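Local coordinates for protein Ulp1-like SUMO protease (Chaetomium thermophilum, PDB 6DG4) that probably cleaves SUMO from modified proteins as a cysteine protease of the Ulp1 (peptidase C48) family, this chain being the protein's C-terminal catalytic domain, at residues R47-E50 and E51-P55; S162-V165 and K166-L170; Q180-E183 and A184-Q187; A226-P229 and L230-Q233. All coordinates share one frame; numbering follows the deposited sequence.

Contact 1. Residues R47-E50 and E51-P55; sequences RDFE and EKLLP. With GOL (glycerol), chain D.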
loop_
_atom_site.group_PDB
_atom_site.type_symbol
_atom_site.label_atom_id
_atom_site.label_comp_id
_atom_site.label_asym_id
_atom_site.label_seq_id
_atom_site.Cartn_x
_atom_site.Cartn_y
_atom_site.Cartn_z
ATOM N N ARG A 47 4.499 6.410 -20.209
ATOM C CA ARG A 47 3.514 5.336 -20.294
ATOM C C ARG A 47 2.908 5.004 -18.934
ATOM O O ARG A 47 1.704 4.734 -18.832
ATOM C CB ARG A 47 4.165 4.100 -20.892
ATOM C CG ARG A 47 3.228 2.950 -21.054
ATOM C CD ARG A 47 3.957 1.824 -21.732
ATOM N NE ARG A 47 3.094 0.682 -21.969
ATOM C CZ ARG A 47 2.822 -0.239 -21.056
ATOM N NH1 ARG A 47 3.344 -0.134 -19.845
ATOM N NH2 ARG A 47 2.032 -1.260 -21.357
ATOM N N ASP A 48 3.722 4.996 -17.877
ATOM C CA ASP A 48 3.196 4.666 -16.556
ATOM C C ASP A 48 2.090 5.630 -16.146
ATOM O O ASP A 48 1.087 5.222 -15.548
ATOM C CB ASP A 48 4.331 4.679 -15.535
ATOM C CG ASP A 48 5.381 3.629 -15.823
ATOM O OD1 ASP A 48 5.100 2.430 -15.638
ATOM O OD2 ASP A 48 6.486 4.000 -16.255
ATOM N N PHE A 49 2.257 6.914 -16.462
ATOM C CA PHE A 49 1.279 7.927 -16.087
ATOM C C PHE A 49 0.119 7.965 -17.072
ATOM O O PHE A 49 -1.051 7.930 -16.669
ATOM C CB PHE A 49 1.979 9.291 -16.018
ATOM C CG PHE A 49 2.981 9.389 -14.901
ATOM C CD1 PHE A 49 2.589 9.808 -13.640
ATOM C CD2 PHE A 49 4.303 9.026 -15.098
ATOM C CE1 PHE A 49 3.496 9.880 -12.608
ATOM C CE2 PHE A 49 5.211 9.087 -14.063
ATOM C CZ PHE A 49 4.805 9.515 -12.818
ATOM N N GLU A 50 0.428 8.023 -18.369
ATOM C CA GLU A 50 -0.599 8.253 -19.376
ATOM C C GLU A 50 -1.516 7.049 -19.536
ATOM O O GLU A 50 -2.720 7.209 -19.764
ATOM C CB GLU A 50 0.065 8.585 -20.710
ATOM C CG GLU A 50 -0.910 8.865 -21.827
ATOM C CD GLU A 50 -0.217 9.255 -23.101
ATOM O OE1 GLU A 50 0.825 8.637 -23.424
ATOM O OE2 GLU A 50 -0.711 10.187 -23.769
ATOM N N GLU A 51 -0.972 5.837 -19.443
ATOM C CA GLU A 51 -1.751 4.644 -19.723
ATOM C C GLU A 51 -2.057 3.803 -18.497
ATOM O O GLU A 51 -3.058 3.081 -18.504
ATOM C CB GLU A 51 -1.024 3.765 -20.753
ATOM C CG GLU A 51 -0.827 4.454 -22.099
ATOM C CD GLU A 51 -0.130 3.576 -23.109
ATOM O OE1 GLU A 51 -0.600 2.448 -23.337
ATOM O OE2 GLU A 51 0.896 4.007 -23.672
ATOM N N LYS A 52 -1.247 3.905 -17.438
ATOM C CA LYS A 52 -1.329 2.980 -16.313
ATOM C C LYS A 52 -1.632 3.671 -14.985
ATOM O O LYS A 52 -1.461 3.063 -13.924
ATOM C CB LYS A 52 -0.043 2.154 -16.216
ATOM C CG LYS A 52 0.337 1.435 -17.510
ATOM C CD LYS A 52 -0.725 0.422 -17.930
ATOM C CE LYS A 52 -0.346 -0.285 -19.229
ATOM N NZ LYS A 52 -1.327 -1.337 -19.598
ATOM N N LEU A 53 -2.115 4.914 -15.014
ATOM C CA LEU A 53 -2.468 5.607 -13.781
ATOM C C LEU A 53 -3.536 6.674 -13.988
ATOM O O LEU A 53 -4.595 6.628 -13.352
ATOM C CB LEU A 53 -1.222 6.228 -13.135
ATOM C CG LEU A 53 -1.458 7.069 -11.876
ATOM C CD1 LEU A 53 -2.257 6.342 -10.801
ATOM C CD2 LEU A 53 -0.118 7.516 -11.306
ATOM N N LEU A 54 -3.282 7.637 -14.863
ATOM C CA LEU A 54 -4.102 8.840 -14.875
ATOM C C LEU A 54 -5.508 8.689 -15.446
ATOM O O LEU A 54 -6.436 9.309 -14.912
ATOM C CB LEU A 54 -3.370 9.979 -15.592
ATOM C CG LEU A 54 -2.205 10.549 -14.790
ATOM C CD1 LEU A 54 -1.381 11.483 -15.667
ATOM C CD2 LEU A 54 -2.702 11.262 -13.537
ATOM N N PRO A 55 -5.735 7.934 -16.519
ATOM C CA PRO A 55 -7.115 7.792 -17.004
ATOM C C PRO A 55 -8.001 7.204 -15.917
ATOM O O PRO A 55 -7.611 6.273 -15.211
ATOM C CB PRO A 55 -6.988 6.852 -18.206
ATOM C CG PRO A 55 -5.565 6.985 -18.643
ATOM C CD PRO A 55 -4.782 7.199 -17.369
HETATM C C1 GOL D . 2.054 -3.532 -18.902
HETATM O O1 GOL D . 0.755 -3.060 -19.084
HETATM C C2 GOL D . 2.389 -3.350 -17.424
HETATM O O2 GOL D . 1.355 -3.742 -16.595
HETATM C C3 GOL D . 2.709 -1.902 -17.286
HETATM O O3 GOL D . 4.078 -1.762 -17.517
HETATM O O HOH W 1 2.135 6.346 -23.141
#

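Contact 2. Residues S162-V165 and K166-L170; sequences SERV and KAKLL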
loop_
_atom_site.group_PDB
_atom_site.type_symbol
_atom_site.label_atom_id
_atom_site.label_comp_id
_atom_site.label_asym_id
_atom_site.label_seq_id
_atom_site.Cartn_x
_atom_site.Cartn_y
_atom_site.Cartn_z
ATOM N N SER A 162 -10.853 -12.364 2.345
ATOM C CA SER A 162 -10.940 -13.780 2.013
ATOM C C SER A 162 -10.379 -14.642 3.138
ATOM O O SER A 162 -9.279 -14.387 3.637
ATOM C CB SER A 162 -10.122 -14.010 0.737
ATOM O OG SER A 162 -9.669 -15.340 0.606
ATOM N N GLU A 163 -11.128 -15.687 3.515
ATOM C CA GLU A 163 -10.629 -16.638 4.508
ATOM C C GLU A 163 -9.348 -17.314 4.030
ATOM O O GLU A 163 -8.429 -17.555 4.820
ATOM C CB GLU A 163 -11.701 -17.680 4.828
ATOM C CG GLU A 163 -12.950 -17.090 5.460
ATOM C CD GLU A 163 -12.652 -16.296 6.721
ATOM O OE1 GLU A 163 -11.907 -16.810 7.589
ATOM O OE2 GLU A 163 -13.153 -15.152 6.827
ATOM N N ARG A 164 -9.258 -17.607 2.734
ATOM C CA ARG A 164 -8.049 -18.213 2.187
ATOM C C ARG A 164 -6.836 -17.313 2.391
ATOM O O ARG A 164 -5.762 -17.778 2.792
ATOM C CB ARG A 164 -8.272 -18.507 0.707
ATOM C CG ARG A 164 -7.032 -18.825 -0.068
ATOM C CD ARG A 164 -7.390 -19.157 -1.502
ATOM N NE ARG A 164 -6.249 -18.952 -2.379
ATOM C CZ ARG A 164 -5.947 -17.795 -2.959
ATOM N NH1 ARG A 164 -4.883 -17.719 -3.741
ATOM N NH2 ARG A 164 -6.708 -16.725 -2.775
ATOM N N VAL A 165 -6.977 -16.018 2.109
ATOM C CA VAL A 165 -5.860 -15.101 2.305
ATOM C C VAL A 165 -5.519 -14.987 3.785
ATOM O O VAL A 165 -4.345 -15.025 4.171
ATOM C CB VAL A 165 -6.166 -13.729 1.684
ATOM C CG1 VAL A 165 -5.086 -12.722 2.064
ATOM C CG2 VAL A 165 -6.263 -13.854 0.175
ATOM N N LYS A 166 -6.538 -14.830 4.636
ATOM C CA LYS A 166 -6.289 -14.705 6.068
ATOM C C LYS A 166 -5.500 -15.892 6.602
ATOM O O LYS A 166 -4.568 -15.723 7.397
ATOM C CB LYS A 166 -7.610 -14.595 6.824
ATOM C CG LYS A 166 -8.368 -13.313 6.580
ATOM C CD LYS A 166 -9.806 -13.482 7.066
ATOM C CE LYS A 166 -10.599 -12.216 6.947
ATOM N NZ LYS A 166 -12.008 -12.441 7.365
ATOM N N ALA A 167 -5.880 -17.108 6.205
ATOM C CA ALA A 167 -5.163 -18.288 6.673
ATOM C C ALA A 167 -3.713 -18.283 6.200
ATOM O O ALA A 167 -2.807 -18.674 6.949
ATOM C CB ALA A 167 -5.880 -19.550 6.204
ATOM N N LYS A 168 -3.471 -17.856 4.957
ATOM C CA LYS A 168 -2.102 -17.792 4.454
ATOM C C LYS A 168 -1.284 -16.751 5.205
ATOM O O LYS A 168 -0.088 -16.952 5.454
ATOM C CB LYS A 168 -2.112 -17.506 2.955
ATOM C CG LYS A 168 -2.551 -18.719 2.149
ATOM C CD LYS A 168 -2.607 -18.433 0.669
ATOM C CE LYS A 168 -3.139 -19.638 -0.086
ATOM N NZ LYS A 168 -2.263 -20.827 0.074
ATOM N N LEU A 169 -1.907 -15.634 5.574
ATOM C CA LEU A 169 -1.203 -14.637 6.367
ATOM C C LEU A 169 -0.811 -15.193 7.732
ATOM O O LEU A 169 0.301 -14.948 8.210
ATOM C CB LEU A 169 -2.068 -13.388 6.514
ATOM C CG LEU A 169 -2.388 -12.634 5.220
ATOM C CD1 LEU A 169 -3.322 -11.470 5.515
ATOM C CD2 LEU A 169 -1.120 -12.158 4.530
ATOM N N LEU A 170 -1.715 -15.924 8.389
ATOM C CA LEU A 170 -1.381 -16.497 9.689
ATOM C C LEU A 170 -0.306 -17.572 9.569
ATOM O O LEU A 170 0.533 -17.705 10.468
ATOM C CB LEU A 170 -2.634 -17.051 10.366
ATOM C CG LEU A 170 -3.582 -15.971 10.893
ATOM C CD1 LEU A 170 -4.950 -16.555 11.204
ATOM C CD2 LEU A 170 -3.020 -15.309 12.143
#

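Contact 3. Residues Q180-E183 and A184-Q187; sequences QFVE and AEWQ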
loop_
_atom_site.group_PDB
_atom_site.type_symbol
_atom_site.label_atom_id
_atom_site.label_comp_id
_atom_site.label_asym_id
_atom_site.label_seq_id
_atom_site.Cartn_x
_atom_site.Cartn_y
_atom_site.Cartn_z
ATOM N N GLN A 180 7.836 -18.136 19.213
ATOM C CA GLN A 180 7.185 -16.937 19.729
ATOM C C GLN A 180 5.759 -16.770 19.207
ATOM O O GLN A 180 5.094 -15.787 19.557
ATOM C CB GLN A 180 8.023 -15.698 19.394
ATOM C CG GLN A 180 9.474 -15.786 19.842
ATOM C CD GLN A 180 9.615 -15.994 21.336
ATOM O OE1 GLN A 180 9.062 -15.238 22.136
ATOM N NE2 GLN A 180 10.362 -17.027 21.722
ATOM N N PHE A 181 5.275 -17.701 18.383
ATOM C CA PHE A 181 3.911 -17.647 17.872
ATOM C C PHE A 181 2.939 -18.238 18.889
ATOM O O PHE A 181 3.046 -19.414 19.254
ATOM C CB PHE A 181 3.800 -18.418 16.561
ATOM C CG PHE A 181 2.444 -18.323 15.921
ATOM C CD1 PHE A 181 1.971 -17.110 15.442
ATOM C CD2 PHE A 181 1.641 -19.443 15.798
ATOM C CE1 PHE A 181 0.724 -17.024 14.850
ATOM C CE2 PHE A 181 0.397 -19.357 15.205
ATOM C CZ PHE A 181 -0.060 -18.147 14.736
ATOM N N VAL A 182 1.973 -17.427 19.311
ATOM C CA VAL A 182 0.951 -17.823 20.276
ATOM C C VAL A 182 -0.374 -17.763 19.527
ATOM O O VAL A 182 -0.981 -16.690 19.402
ATOM C CB VAL A 182 0.943 -16.909 21.504
ATOM C CG1 VAL A 182 -0.103 -17.372 22.501
ATOM C CG2 VAL A 182 2.317 -16.873 22.142
ATOM N N GLU A 183 -0.817 -18.919 19.018
ATOM C CA GLU A 183 -1.842 -18.938 17.979
ATOM C C GLU A 183 -3.136 -18.279 18.440
ATOM O O GLU A 183 -3.781 -17.562 17.667
ATOM C CB GLU A 183 -2.109 -20.374 17.519
ATOM C CG GLU A 183 -2.668 -21.297 18.600
ATOM C CD GLU A 183 -2.815 -22.738 18.139
ATOM O OE1 GLU A 183 -2.399 -23.056 17.002
ATOM O OE2 GLU A 183 -3.348 -23.556 18.919
ATOM N N ALA A 184 -3.540 -18.515 19.688
ATOM C CA ALA A 184 -4.836 -18.028 20.144
ATOM C C ALA A 184 -4.848 -16.523 20.377
ATOM O O ALA A 184 -5.928 -15.930 20.437
ATOM C CB ALA A 184 -5.262 -18.758 21.419
ATOM N N GLU A 185 -3.683 -15.896 20.525
ATOM C CA GLU A 185 -3.614 -14.453 20.721
ATOM C C GLU A 185 -3.568 -13.681 19.410
ATOM O O GLU A 185 -3.662 -12.453 19.437
ATOM C CB GLU A 185 -2.442 -14.092 21.651
ATOM C CG GLU A 185 -2.762 -14.436 23.116
ATOM C CD GLU A 185 -1.604 -14.291 24.095
ATOM O OE1 GLU A 185 -0.980 -13.210 24.168
ATOM O OE2 GLU A 185 -1.348 -15.266 24.833
ATOM N N TRP A 186 -3.467 -14.370 18.276
ATOM C CA TRP A 186 -3.582 -13.772 16.955
ATOM C C TRP A 186 -5.006 -13.933 16.439
ATOM O O TRP A 186 -5.706 -14.890 16.779
ATOM C CB TRP A 186 -2.606 -14.440 15.975
ATOM C CG TRP A 186 -1.210 -13.924 16.128
ATOM C CD1 TRP A 186 -0.283 -14.317 17.052
ATOM C CD2 TRP A 186 -0.596 -12.886 15.359
ATOM N NE1 TRP A 186 0.878 -13.595 16.894
ATOM C CE2 TRP A 186 0.707 -12.706 15.866
ATOM C CE3 TRP A 186 -1.018 -12.099 14.283
ATOM C CZ2 TRP A 186 1.585 -11.766 15.333
ATOM C CZ3 TRP A 186 -0.146 -11.172 13.758
ATOM C CH2 TRP A 186 1.138 -11.005 14.286
ATOM N N GLN A 187 -5.438 -12.979 15.620
ATOM C CA GLN A 187 -6.734 -13.107 14.981
ATOM C C GLN A 187 -6.743 -12.386 13.646
ATOM O O GLN A 187 -5.962 -11.463 13.398
ATOM C CB GLN A 187 -7.880 -12.565 15.836
ATOM C CG GLN A 187 -7.772 -11.114 16.178
ATOM C CD GLN A 187 -8.741 -10.730 17.278
ATOM O OE1 GLN A 187 -9.949 -10.635 17.054
ATOM N NE2 GLN A 187 -8.218 -10.522 18.482
HETATM O O HOH W 2 2.675 -14.559 18.927
#

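Contact 4. Residues A226-P229 and L230-Q233; sequences AQLP and LQRQ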
loop_
_atom_site.group_PDB
_atom_site.type_symbol
_atom_site.label_atom_id
_atom_site.label_comp_id
_atom_site.label_asym_id
_atom_site.label_seq_id
_atom_site.Cartn_x
_atom_site.Cartn_y
_atom_site.Cartn_z
ATOM N N ALA A 226 -16.131 7.644 -5.960
ATOM C CA ALA A 226 -16.216 8.744 -6.915
ATOM C C ALA A 226 -15.036 9.707 -6.824
ATOM O O ALA A 226 -14.818 10.485 -7.759
ATOM C CB ALA A 226 -17.528 9.503 -6.727
ATOM N N GLN A 227 -14.275 9.675 -5.730
ATOM C CA GLN A 227 -13.084 10.506 -5.583
ATOM C C GLN A 227 -11.843 9.898 -6.226
ATOM O O GLN A 227 -10.791 10.547 -6.247
ATOM C CB GLN A 227 -12.798 10.748 -4.097
ATOM C CG GLN A 227 -13.850 11.568 -3.399
ATOM C CD GLN A 227 -13.726 11.509 -1.899
ATOM O OE1 GLN A 227 -12.966 10.712 -1.359
ATOM N NE2 GLN A 227 -14.489 12.336 -1.217
ATOM N N LEU A 228 -11.937 8.699 -6.771
ATOM C CA LEU A 228 -10.727 8.030 -7.224
ATOM C C LEU A 228 -10.119 8.601 -8.501
ATOM O O LEU A 228 -8.894 8.540 -8.643
ATOM C CB LEU A 228 -10.944 6.518 -7.315
ATOM C CG LEU A 228 -11.266 5.877 -5.962
ATOM C CD1 LEU A 228 -11.353 4.379 -6.106
ATOM C CD2 LEU A 228 -10.262 6.245 -4.869
ATOM N N PRO A 229 -10.880 9.184 -9.435
ATOM C CA PRO A 229 -10.199 9.873 -10.550
ATOM C C PRO A 229 -9.251 10.956 -10.068
ATOM O O PRO A 229 -8.126 11.083 -10.570
ATOM C CB PRO A 229 -11.362 10.418 -11.384
ATOM C CG PRO A 229 -12.458 9.412 -11.155
ATOM C CD PRO A 229 -12.330 9.055 -9.688
ATOM N N LEU A 230 -9.667 11.723 -9.066
ATOM C CA LEU A 230 -8.773 12.712 -8.480
ATOM C C LEU A 230 -7.615 12.046 -7.744
ATOM O O LEU A 230 -6.474 12.515 -7.819
ATOM C CB LEU A 230 -9.578 13.603 -7.544
ATOM C CG LEU A 230 -8.796 14.538 -6.638
ATOM C CD1 LEU A 230 -7.915 15.472 -7.451
ATOM C CD2 LEU A 230 -9.799 15.303 -5.775
ATOM N N GLN A 231 -7.881 10.956 -7.029
ATOM C CA GLN A 231 -6.807 10.270 -6.321
ATOM C C GLN A 231 -5.727 9.781 -7.277
ATOM O O GLN A 231 -4.547 9.763 -6.913
ATOM C CB GLN A 231 -7.389 9.109 -5.522
ATOM C CG GLN A 231 -6.390 8.330 -4.679
ATOM C CD GLN A 231 -5.852 9.078 -3.481
ATOM O OE1 GLN A 231 -5.701 10.301 -3.490
ATOM N NE2 GLN A 231 -5.536 8.325 -2.435
ATOM N N ARG A 232 -6.094 9.392 -8.502
ATOM C CA ARG A 232 -5.078 9.027 -9.484
ATOM C C ARG A 232 -4.133 10.191 -9.753
ATOM O O ARG A 232 -2.919 9.998 -9.875
ATOM C CB ARG A 232 -5.734 8.568 -10.785
ATOM C CG ARG A 232 -6.500 7.272 -10.652
ATOM C CD ARG A 232 -7.462 7.103 -11.817
ATOM N NE ARG A 232 -8.228 5.868 -11.693
ATOM C CZ ARG A 232 -7.846 4.696 -12.189
ATOM N NH1 ARG A 232 -6.700 4.589 -12.845
ATOM N NH2 ARG A 232 -8.602 3.622 -12.002
ATOM N N GLN A 233 -4.680 11.406 -9.881
ATOM C CA GLN A 233 -3.843 12.578 -10.098
ATOM C C GLN A 233 -2.944 12.837 -8.900
ATOM O O GLN A 233 -1.778 13.220 -9.059
ATOM C CB GLN A 233 -4.705 13.816 -10.325
ATOM C CG GLN A 233 -5.515 13.816 -11.564
ATOM C CD GLN A 233 -6.180 15.165 -11.747
ATOM O OE1 GLN A 233 -5.901 15.901 -12.697
ATOM N NE2 GLN A 233 -7.044 15.510 -10.815
HETATM O O HOH W 3 -12.640 12.387 -8.535
#

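Contact 1. Residues R47-E50 and E51-P55
Where helix 46-50 gives way to the loop 51-55, Arg47 O still takes the N-H of Glu51 at 3.0 Å, as a normal helical step would. Beyond it the chain widens: Leu54 N reaches back five residues to Phe49 O, 2.9 Å away, along a fairly straight path (162°) in the carbonyl plane. The weak bond from Lys52 N to Asp48 O fits a turn that is opening. Leu54 then lays CD1 against Phe49 CB at 4.0 Å, and it also touches Val23 and Arg27 of helix 17-27 and Ala236 of helix 228-241. A serine here would probably leave the Phe49 methylene and the groove between those two helices poorly filled. On the outer side, one water donates to both Glu50 OE1 and Glu51 OE2, which probably eases the approach of the two carboxylates; Glu50 is also salt-bridged to Arg46. Arg47, with CG anti to the backbone N (chi1 -179°) and the chain extended to NE, carries its guanidinium to a glycerol, probably from the crystallisation liquor, NH2 meeting O1 at 3.2 Å. Helix 46-50 thus closes in a pi-turn, an i+5 to i backbone bond at its C-terminal end.

Contact 2. Residues S162-V165 and K166-L170
A local contact over the first two turns of helix 163-177 pairs residues three and four apart, from the N-cap Ser162 onward. This helix is the connection of a beta-alpha-beta crossover, linking strand 149-153 to the parallel strand 187-188. Ser162 caps it: OG accepts the N-H of Val165 at 3.2 Å in a nearly straight bond (165°), while Ser162 O takes Lys166 N at 3.0 Å, so both side chain and carbonyl satisfy early helix amides. The regular steps follow, Ala167 N to Glu163 O and Leu169 N to Val165 O. Inward, Val165 and Leu169 lie side by side and point the same way, CG1 against CD1 at 4.1 Å; both press on the sheet, Val165 on Ile132 and His152, Leu169 on Ile130 and Val150. On the flank facing helix 96-103, Lys168 CE crosses Arg164 at an angle, 3.9 Å from NE, and the Arg164 guanidinium is salt-bridged to Glu134. Lys166 runs back along the turn with its chain extended past CG, where it meets Glu163, whose own chain bends at chi2 (-56°) to come round. Lys166 NZ, also salt-bridged to Asp190, meets Glu163 OE2 at 3.0 Å from above the carboxylate plane.

Contact 3. Residues Q180-E183 and A184-Q187
Phe181 brings the CE1 corner of its ring over one face of the Trp186 indole, with Trp186 CD1 at 3.6 Å, across a short 3-10 turn (183-185) in the loop between helix 163-177 and strand 187-188. Its CG lies anti to the backbone N (chi1 -176°), which swings the ring over to Trp186. The rings are neither stacked nor perpendicular: the phenyl plane lies 32° from that of the five-membered ring. Val182 O sits instead at the indole edge, in its plane, 3.4 Å from Trp186 CD1. That same carbonyl accepts Glu185 N at 3.0 Å, the three-residue step that closes the turn, and Glu183 O takes Trp186 N in a longer bond. Both donors stand above their carbonyl planes. Along the outside, Val182 CG1 lies against the Glu185 carboxylate, 3.4 Å from OE2.

One shell out, Val173 of helix 163-177 touches both aromatic rings, while Leu177 of that helix and Phe122 also pack on Trp186. An alanine in place of Trp186 would probably uncover the Phe181 ring and part of the helix surface, and deprive the loop's water of one donor. Beyond the turn, Gln187 pairs by backbone bonds with Arg148 and Val150, placing Trp186 just before the edge strand. The water joins three points of the loop: it donates to Gln180 O, accepts from Val182 N, and takes Trp186 NE1 at 2.9 Å in the indole plane.

Contact 4. Residues A226-P229 and L230-Q233
Leu228 O accepts the N-H of Arg232 at 2.9 Å, the shortest polar bond of the contact, and with it helix 228-241 is under way. The N-H...O angle is 153°, with the donor tilted somewhat from the carbonyl plane. One step earlier Gln231 N meets Gln227 O at 3.0 Å, this time in the carbonyl plane, so the 3-10 segment 226-227 passes into the helix with its last carbonyl already used. Pro229 has no N-H to give, and the first turn of a helix, where amides have no carbonyl a turn back to meet, tolerates that well.

The side chains follow the same turn. Leu228 crosses Gln231, CD2 to CB at 4.1 Å, and packs on Val204 and Phe205 of helix 202-215. Gln231 has CG opposite its backbone N (chi1 -178°) and then bends at chi2, carrying the amide off to Thr208, which NE2 bonds. Arg232 runs extended from CG to NE, starting with CG 3.4 Å from Leu228 O. Its guanidinium turns across the end of that chain and is held from several sides: NH1 bonds the carbonyls of Ala58 and Leu53, and NH2 makes a salt bridge with Asp201. That grip ties the helix to the loop after helix 46-50 and to the residue preceding helix 202-215. On the outer side the Leu230 amide is served by a water, which accepts from Leu230 N at 3.1 Å and donates to Ala226 O at 3.0 Å.

In the fold
The four contacts come one after another along the chain but gather in two pairs. Contacts 1 and 4, far apart in sequence, have centres 13 Å apart and touch through Arg232; the loop leaving helix 46-50 thus rests on the start of helix 228-241. Contacts 2 and 3, centres 14 Å apart, belong to one crossover: helix 163-177 begins at the former, and the latter lies in the loop leading on to strand 187-188. They meet where Leu170 CD2 packs on Trp186 CB at 4.0 Å. Contact 3 lies across the chain's centre from contacts 1 and 4, with about 42 Å between the centres of contacts 1 and 3.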